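Local structure of HD-GYP domain-containing protein (Bdellovibrio bacteriovorus, 3TM8) at residues T95-T100 and G114-N119. The protein binds two iron ions in an HD-GYP domain and is probably an unconventional relative of the cyclic-di-GMP phosphodiesterases. Numbering follows the deposited sequence.
Sequences TAYDDT and GSQQNN
The ring of Tyr-97 turns its hydroxyl edge to Gln-116, whose NE2 lies at that edge, near the ring plane, while a water lies in it. Ring and amide are almost perpendicular, their planes 89° apart, while the cation-pi partner of the ring is Lys-142 of helix 130-149. The direct link is one hydrogen bond, from Gln-116 NE2 to Tyr-97 OH, 2.9 Å long. The hydroxyl oxygen sits in the plane of the amide, yet the angle at the hydrogen is only 132°, so the bond is bent within that plane. Gln-116 reaches it through a folded chain, turned at chi2 (-67°), and the same NE2 also donates to Ala-139 O, two acceptors that together fix the rotation of the amide. The water widens the junction: it hydrogen-bonds to both Tyr-97 OH and Ser-115 OG at 2.8 Å. It also accepts a longer bond from Asn-119 ND2, at 3.3 Å. The phenol thus bonds directly to Gln-116 and through the water to Ser-115 and Asn-119, one turn apart on the helix. Just after Tyr-97 the chain makes an Asx turn, with Asp-98 OD1 accepting from Thr-100 N and OG1. Such a polar, water-assisted junction between two helices consecutive in the chain joins the end of helix 82-97 to helix 105-125, with Gln-116 about 12 Å from the side chain of the iron ligand His-170.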
loop_
_atom_site.group_PDB
_atom_site.type_symbol
_atom_site.label_atom_id
_atom_site.label_comp_id
_atom_site.label_asym_id
_atom_site.label_seq_id
_atom_site.Cartn_x
_atom_site.Cartn_y
_atom_site.Cartn_z
ATOM N N THR A 95 17.910 -8.906 -4.363
ATOM C CA THR A 95 18.700 -8.849 -3.142
ATOM C C THR A 95 17.807 -8.691 -1.905
ATOM O O THR A 95 18.030 -9.360 -0.904
ATOM C CB THR A 95 19.797 -7.753 -3.203
ATOM O OG1 THR A 95 19.202 -6.459 -3.313
ATOM C CG2 THR A 95 20.686 -7.972 -4.400
ATOM N N ALA A 96 16.786 -7.839 -1.984
ATOM C CA ALA A 96 15.913 -7.585 -0.835
ATOM C C ALA A 96 15.109 -8.804 -0.378
ATOM O O ALA A 96 14.973 -9.043 0.817
ATOM C CB ALA A 96 14.983 -6.427 -1.131
ATOM N N TYR A 97 14.550 -9.555 -1.319
ATOM C CA TYR A 97 13.762 -10.735 -0.943
ATOM C C TYR A 97 14.623 -11.909 -0.459
ATOM O O TYR A 97 14.121 -12.816 0.188
ATOM C CB TYR A 97 12.883 -11.190 -2.104
ATOM C CG TYR A 97 11.650 -10.345 -2.343
ATOM C CD1 TYR A 97 10.607 -10.316 -1.423
ATOM C CD2 TYR A 97 11.509 -9.611 -3.513
ATOM C CE1 TYR A 97 9.463 -9.554 -1.655
ATOM C CE2 TYR A 97 10.378 -8.853 -3.756
ATOM C CZ TYR A 97 9.353 -8.832 -2.826
ATOM O OH TYR A 97 8.214 -8.080 -3.039
ATOM N N ASP A 98 15.912 -11.886 -0.780
ATOM C CA ASP A 98 16.848 -12.945 -0.400
ATOM C C ASP A 98 17.063 -12.977 1.120
ATOM O O ASP A 98 17.617 -12.043 1.694
ATOM C CB ASP A 98 18.174 -12.692 -1.121
ATOM C CG ASP A 98 19.190 -13.805 -0.930
ATOM O OD1 ASP A 98 18.963 -14.712 -0.115
ATOM O OD2 ASP A 98 20.234 -13.744 -1.603
ATOM N N ASP A 99 16.638 -14.057 1.768
ATOM C CA ASP A 99 16.764 -14.172 3.221
ATOM C C ASP A 99 18.160 -14.598 3.692
ATOM O O ASP A 99 18.394 -14.704 4.894
ATOM C CB ASP A 99 15.730 -15.161 3.774
ATOM C CG ASP A 99 14.307 -14.617 3.752
ATOM O OD1 ASP A 99 14.100 -13.413 4.021
ATOM O OD2 ASP A 99 13.381 -15.415 3.488
ATOM N N THR A 100 19.082 -14.840 2.761
ATOM C CA THR A 100 20.397 -15.372 3.122
ATOM C C THR A 100 21.508 -14.322 3.233
ATOM O O THR A 100 22.647 -14.663 3.547
ATOM C CB THR A 100 20.890 -16.421 2.098
ATOM O OG1 THR A 100 21.252 -15.764 0.875
ATOM C CG2 THR A 100 19.824 -17.486 1.835
ATOM N N GLY A 114 8.603 -0.390 -1.161
ATOM C CA GLY A 114 8.502 0.464 -2.334
ATOM C C GLY A 114 8.162 -0.313 -3.594
ATOM O O GLY A 114 7.481 0.185 -4.500
ATOM N N SER A 115 8.657 -1.542 -3.670
ATOM C CA SER A 115 8.338 -2.409 -4.793
ATOM C C SER A 115 6.852 -2.793 -4.787
ATOM O O SER A 115 6.203 -2.769 -5.832
ATOM C CB SER A 115 9.223 -3.661 -4.764
ATOM O OG SER A 115 8.944 -4.487 -5.870
ATOM N N GLN A 116 6.320 -3.147 -3.615
ATOM C CA GLN A 116 4.891 -3.426 -3.503
ATOM C C GLN A 116 4.074 -2.216 -3.940
ATOM O O GLN A 116 3.085 -2.345 -4.664
ATOM C CB GLN A 116 4.513 -3.805 -2.068
ATOM C CG GLN A 116 5.128 -5.102 -1.560
ATOM C CD GLN A 116 4.606 -6.336 -2.275
ATOM O OE1 GLN A 116 3.397 -6.504 -2.461
ATOM N NE2 GLN A 116 5.523 -7.206 -2.692
ATOM N N GLN A 117 4.506 -1.025 -3.523
ATOM C CA GLN A 117 3.789 0.183 -3.887
ATOM C C GLN A 117 3.822 0.372 -5.396
ATOM O O GLN A 117 2.816 0.715 -6.016
ATOM C CB GLN A 117 4.409 1.383 -3.183
ATOM C CG GLN A 117 3.657 2.673 -3.376
ATOM C CD GLN A 117 4.291 3.821 -2.631
ATOM O OE1 GLN A 117 5.014 3.626 -1.651
ATOM N NE2 GLN A 117 4.051 5.030 -3.112
ATOM N N ASN A 118 4.991 0.133 -5.984
ATOM C CA ASN A 118 5.156 0.236 -7.430
ATOM C C ASN A 118 4.224 -0.710 -8.169
ATOM O O ASN A 118 3.599 -0.336 -9.169
ATOM C CB ASN A 118 6.616 -0.038 -7.788
ATOM C CG ASN A 118 6.910 0.075 -9.276
ATOM O OD1 ASN A 118 6.648 1.099 -9.912
ATOM N ND2 ASN A 118 7.526 -0.963 -9.822
ATOM N N ASN A 119 4.126 -1.943 -7.675
ATOM C CA ASN A 119 3.293 -2.947 -8.322
ATOM C C ASN A 119 1.823 -2.540 -8.290
ATOM O O ASN A 119 1.086 -2.746 -9.253
ATOM C CB ASN A 119 3.448 -4.310 -7.646
ATOM C CG ASN A 119 4.868 -4.842 -7.697
ATOM O OD1 ASN A 119 5.692 -4.427 -8.522
ATOM N ND2 ASN A 119 5.166 -5.778 -6.808
HETATM O O HOH W 1 7.958 -7.057 -5.622
#